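Local coordinates for chitin oligosaccahride binding protein NagB1 (Paenibacillus sp. FPU-7, PDB 7EHP) that binds chitin oligosaccharides such as N,N'-diacetylchitobiose and, as an extracellular solute-binding protein, probably hands them to a membrane transporter for uptake, at residues Q127-D135 against V146-F155. Numbering follows the deposited sequence.
Sequences QIFKQLNVD and VAAKAKASGF
Leu132 and Val134 face Lys149 and Val146 where two successive helices of the solute-binding-protein fold, 126-132 and 140-152, cross almost perpendicularly, at 88°, with the axes of their short segments 10.2 Å apart. Both helices end in Schellman motifs, with Asn133 and Gly154 at positive phi, and the chain leaving the second brings Phe155 back against the first. Ile128 lies over a face of the Phe155 ring: its CG2, held anti to the backbone N, makes a CH-pi contact 3.8 Å from the ring centroid and only 7° off the normal. The Gln131 amide meets the same ring at its edge, NE2 lying near the ring plane and 3.8 Å from Phe155 CE2, with the two planes turned 71° apart. The two branches of Leu132 part over the end of helix 140-152, CD1 resting on Ala150 and CD2 reaching the side chain of Ser153, the first residue beyond it. Val146 CG1 meets Phe129 CZ at 3.8 Å, while its CG2 packs on Val134 CB. Strand 237-243 touches the side chains of Ile128, Phe129, Val146 and Ala150, so both helices pack on the same strand, with the contact centre about 27 Å from the centre of the chain. No direct hydrogen bond joins the segments; Lys149 instead runs past Val134 CG1, and its NZ, salt-bridged to Asp145, donates to a water at 2.7 Å that in turn donates to Asn133 O.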
ATOM      1  N   GLN A 127     -17.143   8.937 -16.494  1.00 29.93           N
ATOM      2  CA  GLN A 127     -18.061   8.773 -17.619  1.00 23.03           C
ATOM      3  C   GLN A 127     -19.071   7.649 -17.380  1.00 30.53           C
ATOM      4  O   GLN A 127     -20.220   7.750 -17.841  1.00 22.69           O
ATOM      5  CB  GLN A 127     -17.275   8.538 -18.914  1.00 26.86           C
ATOM      6  CG  GLN A 127     -18.095   7.963 -20.076  1.00 34.09           C
ATOM      7  CD  GLN A 127     -19.156   8.922 -20.625  1.00 45.33           C
ATOM      8  OE1 GLN A 127     -18.963  10.144 -20.664  1.00 47.65           O
ATOM      9  NE2 GLN A 127     -20.290   8.364 -21.046  1.00 40.91           N
ATOM     10  N   ILE A 128     -18.687   6.589 -16.659  1.00 25.48           N
ATOM     11  CA  ILE A 128     -19.673   5.572 -16.300  1.00 23.83           C
ATOM     12  C   ILE A 128     -20.675   6.139 -15.302  1.00 25.93           C
ATOM     13  O   ILE A 128     -21.885   5.892 -15.410  1.00 28.29           O
ATOM     14  CB  ILE A 128     -18.991   4.299 -15.769  1.00 24.09           C
ATOM     15  CG1 ILE A 128     -18.232   3.581 -16.886  1.00 27.38           C
ATOM     16  CG2 ILE A 128     -20.024   3.315 -15.236  1.00 23.94           C
ATOM     17  CD1 ILE A 128     -17.391   2.413 -16.379  1.00 25.02           C
ATOM     18  N   PHE A 129     -20.201   6.924 -14.325  1.00 24.35           N
ATOM     19  CA  PHE A 129     -21.128   7.542 -13.376  1.00 25.44           C
ATOM     20  C   PHE A 129     -22.110   8.468 -14.086  1.00 24.53           C
ATOM     21  O   PHE A 129     -23.310   8.463 -13.777  1.00 35.17           O
ATOM     22  CB  PHE A 129     -20.372   8.308 -12.294  1.00 22.07           C
ATOM     23  CG  PHE A 129     -19.905   7.452 -11.151  1.00 23.54           C
ATOM     24  CD1 PHE A 129     -19.419   6.167 -11.374  1.00 20.14           C
ATOM     25  CD2 PHE A 129     -19.920   7.943  -9.853  1.00 20.31           C
ATOM     26  CE1 PHE A 129     -18.978   5.387 -10.318  1.00 17.80           C
ATOM     27  CE2 PHE A 129     -19.487   7.171  -8.793  1.00 22.43           C
ATOM     28  CZ  PHE A 129     -19.016   5.889  -9.023  1.00 19.82           C
ATOM     29  N   LYS A 130     -21.630   9.250 -15.054  1.00 22.63           N
ATOM     30  CA  LYS A 130     -22.524  10.077 -15.866  1.00 26.86           C
ATOM     31  C   LYS A 130     -23.574   9.224 -16.567  1.00 33.05           C
ATOM     32  O   LYS A 130     -24.774   9.539 -16.550  1.00 27.21           O
ATOM     33  CB  LYS A 130     -21.707  10.875 -16.886  1.00 22.11           C
ATOM     34  CG  LYS A 130     -22.520  11.745 -17.855  1.00 35.58           C
ATOM     35  CD  LYS A 130     -21.659  12.218 -19.052  1.00 39.23           C
ATOM     36  CE  LYS A 130     -22.473  12.973 -20.111  1.00 40.20           C
ATOM     37  NZ  LYS A 130     -23.830  12.380 -20.300  1.00 36.69           N
ATOM     38  N   GLN A 131     -23.135   8.127 -17.184  1.00 27.29           N
ATOM     39  CA  GLN A 131     -24.050   7.261 -17.910  1.00 31.70           C
ATOM     40  C   GLN A 131     -25.126   6.690 -16.991  1.00 33.67           C
ATOM     41  O   GLN A 131     -26.306   6.631 -17.359  1.00 31.74           O
ATOM     42  CB  GLN A 131     -23.249   6.153 -18.582  1.00 30.03           C
ATOM     43  CG  GLN A 131     -24.043   5.268 -19.487  1.00 37.82           C
ATOM     44  CD  GLN A 131     -23.159   4.237 -20.137  1.00 43.98           C
ATOM     45  OE1 GLN A 131     -21.994   4.512 -20.433  1.00 37.67           O
ATOM     46  NE2 GLN A 131     -23.701   3.045 -20.371  1.00 42.59           N
ATOM     47  N   LEU A 132     -24.741   6.274 -15.788  1.00 29.05           N
ATOM     48  CA  LEU A 132     -25.684   5.744 -14.816  1.00 30.49           C
ATOM     49  C   LEU A 132     -26.478   6.829 -14.106  1.00 33.65           C
ATOM     50  O   LEU A 132     -27.410   6.495 -13.365  1.00 34.08           O
ATOM     51  CB  LEU A 132     -24.947   4.914 -13.761  1.00 27.26           C
ATOM     52  CG  LEU A 132     -23.892   3.927 -14.240  1.00 29.16           C
ATOM     53  CD1 LEU A 132     -23.094   3.383 -13.055  1.00 19.65           C
ATOM     54  CD2 LEU A 132     -24.559   2.821 -15.009  1.00 30.04           C
ATOM     55  N   ASN A 133     -26.113   8.102 -14.290  1.00 34.57           N
ATOM     56  CA  ASN A 133     -26.766   9.236 -13.635  1.00 34.70           C
ATOM     57  C   ASN A 133     -26.702   9.096 -12.114  1.00 33.62           C
ATOM     58  O   ASN A 133     -27.716   9.130 -11.416  1.00 41.32           O
ATOM     59  CB  ASN A 133     -28.218   9.399 -14.117  1.00 33.90           C
ATOM     60  CG  ASN A 133     -28.797  10.766 -13.787  1.00 44.37           C
ATOM     61  OD1 ASN A 133     -29.970  10.887 -13.425  1.00 48.61           O
ATOM     62  ND2 ASN A 133     -27.971  11.806 -13.902  1.00 44.64           N
ATOM     63  N   VAL A 134     -25.476   8.931 -11.610  1.00 30.31           N
ATOM     64  CA  VAL A 134     -25.205   8.865 -10.177  1.00 29.77           C
ATOM     65  C   VAL A 134     -24.082   9.833  -9.828  1.00 34.50           C
ATOM     66  O   VAL A 134     -23.145  10.020 -10.615  1.00 33.20           O
ATOM     67  CB  VAL A 134     -24.836   7.436  -9.725  1.00 28.89           C
ATOM     68  CG1 VAL A 134     -26.068   6.515  -9.748  1.00 29.80           C
ATOM     69  CG2 VAL A 134     -23.707   6.883 -10.597  1.00 28.03           C
ATOM     70  N   ASP A 135     -24.177  10.438  -8.637  1.00 28.57           N
ATOM     71  CA  ASP A 135     -23.122  11.252  -8.058  1.00 31.89           C
ATOM     72  C   ASP A 135     -22.139  10.365  -7.309  1.00 35.91           C
ATOM     73  O   ASP A 135     -22.340   9.158  -7.155  1.00 28.48           O
ATOM     74  CB  ASP A 135     -23.686  12.293  -7.085  1.00 36.63           C
ATOM     75  CG  ASP A 135     -24.716  13.199  -7.710  1.00 42.88           C
ATOM     76  OD1 ASP A 135     -24.707  13.369  -8.948  1.00 49.07           O
ATOM     77  OD2 ASP A 135     -25.530  13.757  -6.943  1.00 48.38           O
ATOM     78  N   VAL A 146     -25.330   3.045  -6.346  1.00 24.35           N
ATOM     79  CA  VAL A 146     -24.355   3.142  -7.432  1.00 19.08           C
ATOM     80  C   VAL A 146     -24.004   1.754  -7.945  1.00 22.39           C
ATOM     81  O   VAL A 146     -24.025   1.493  -9.154  1.00 20.06           O
ATOM     82  CB  VAL A 146     -23.103   3.897  -6.950  1.00 25.48           C
ATOM     83  CG1 VAL A 146     -21.936   3.720  -7.931  1.00 24.82           C
ATOM     84  CG2 VAL A 146     -23.427   5.361  -6.744  1.00 26.61           C
ATOM     85  N   ALA A 147     -23.704   0.835  -7.021  1.00 21.68           N
ATOM     86  CA  ALA A 147     -23.297  -0.516  -7.392  1.00 20.25           C
ATOM     87  C   ALA A 147     -24.421  -1.265  -8.098  1.00 22.44           C
ATOM     88  O   ALA A 147     -24.181  -1.964  -9.098  1.00 19.19           O
ATOM     89  CB  ALA A 147     -22.846  -1.271  -6.140  1.00 19.14           C
ATOM     90  N   ALA A 148     -25.653  -1.141  -7.585  1.00 21.00           N
ATOM     91  CA  ALA A 148     -26.808  -1.790  -8.212  1.00 19.92           C
ATOM     92  C   ALA A 148     -27.054  -1.269  -9.627  1.00 19.96           C
ATOM     93  O   ALA A 148     -27.328  -2.052 -10.544  1.00 20.40           O
ATOM     94  CB  ALA A 148     -28.053  -1.588  -7.351  1.00 18.47           C
ATOM     95  N   LYS A 149     -26.963   0.050  -9.823  1.00 19.35           N
ATOM     96  CA  LYS A 149     -27.127   0.620 -11.162  1.00 23.50           C
ATOM     97  C   LYS A 149     -25.974   0.232 -12.075  1.00 25.62           C
ATOM     98  O   LYS A 149     -26.188  -0.091 -13.250  1.00 24.01           O
ATOM     99  CB  LYS A 149     -27.248   2.143 -11.077  1.00 23.90           C
ATOM    100  CG  LYS A 149     -28.473   2.614 -10.293  1.00 26.93           C
ATOM    101  CD  LYS A 149     -28.764   4.087 -10.488  1.00 35.21           C
ATOM    102  CE  LYS A 149     -30.111   4.440  -9.860  1.00 35.89           C
ATOM    103  NZ  LYS A 149     -30.125   5.832  -9.338  1.00 36.43           N
ATOM    104  N   ALA A 150     -24.742   0.264 -11.559  1.00 20.23           N
ATOM    105  CA  ALA A 150     -23.603  -0.149 -12.371  1.00 26.01           C
ATOM    106  C   ALA A 150     -23.800  -1.569 -12.875  1.00 22.15           C
ATOM    107  O   ALA A 150     -23.635  -1.849 -14.070  1.00 22.32           O
ATOM    108  CB  ALA A 150     -22.301  -0.035 -11.565  1.00 20.59           C
ATOM    109  N   LYS A 151     -24.161  -2.480 -11.966  1.00 18.61           N
ATOM    110  CA  LYS A 151     -24.346  -3.877 -12.343  1.00 22.16           C
ATOM    111  C   LYS A 151     -25.512  -4.035 -13.308  1.00 23.61           C
ATOM    112  O   LYS A 151     -25.440  -4.823 -14.260  1.00 21.49           O
ATOM    113  CB  LYS A 151     -24.570  -4.720 -11.093  1.00 22.02           C
ATOM    114  CG  LYS A 151     -24.192  -6.177 -11.239  1.00 24.90           C
ATOM    115  CD  LYS A 151     -24.268  -6.858  -9.877  1.00 21.20           C
ATOM    116  CE  LYS A 151     -24.043  -8.342  -9.994  1.00 23.95           C
ATOM    117  NZ  LYS A 151     -22.727  -8.621 -10.653  1.00 32.11           N
ATOM    118  N   ALA A 152     -26.601  -3.306 -13.069  1.00 23.99           N
ATOM    119  CA  ALA A 152     -27.753  -3.404 -13.958  1.00 24.16           C
ATOM    120  C   ALA A 152     -27.369  -3.051 -15.387  1.00 27.18           C
ATOM    121  O   ALA A 152     -27.867  -3.672 -16.333  1.00 27.06           O
ATOM    122  CB  ALA A 152     -28.878  -2.503 -13.454  1.00 20.18           C
ATOM    123  N   SER A 153     -26.429  -2.121 -15.561  1.00 25.99           N
ATOM    124  CA  SER A 153     -26.022  -1.663 -16.884  1.00 27.02           C
ATOM    125  C   SER A 153     -24.912  -2.505 -17.498  1.00 31.28           C
ATOM    126  O   SER A 153     -24.394  -2.139 -18.560  1.00 34.87           O
ATOM    127  CB  SER A 153     -25.581  -0.204 -16.818  1.00 24.41           C
ATOM    128  OG  SER A 153     -26.574   0.592 -16.204  1.00 32.19           O
ATOM    129  N   GLY A 154     -24.532  -3.613 -16.865  1.00 25.40           N
ATOM    130  CA  GLY A 154     -23.457  -4.445 -17.373  1.00 27.21           C
ATOM    131  C   GLY A 154     -22.061  -4.070 -16.919  1.00 21.36           C
ATOM    132  O   GLY A 154     -21.093  -4.641 -17.426  1.00 25.79           O
ATOM    133  N   PHE A 155     -21.919  -3.149 -15.976  1.00 24.52           N
ATOM    134  CA  PHE A 155     -20.612  -2.814 -15.424  1.00 25.51           C
ATOM    135  C   PHE A 155     -20.337  -3.646 -14.181  1.00 25.58           C
ATOM    136  O   PHE A 155     -21.248  -3.952 -13.413  1.00 28.21           O
ATOM    137  CB  PHE A 155     -20.541  -1.327 -15.086  1.00 24.40           C
ATOM    138  CG  PHE A 155     -20.654  -0.441 -16.292  1.00 26.59           C
ATOM    139  CD1 PHE A 155     -19.581  -0.289 -17.153  1.00 20.18           C
ATOM    140  CD2 PHE A 155     -21.839   0.202 -16.585  1.00 26.28           C
ATOM    141  CE1 PHE A 155     -19.682   0.516 -18.276  1.00 24.30           C
ATOM    142  CE2 PHE A 155     -21.946   1.008 -17.710  1.00 30.30           C
ATOM    143  CZ  PHE A 155     -20.866   1.168 -18.553  1.00 24.07           C
TER
HETATM  144  O   HOH W   1     -29.586   7.145 -11.590  1.00 44.14           O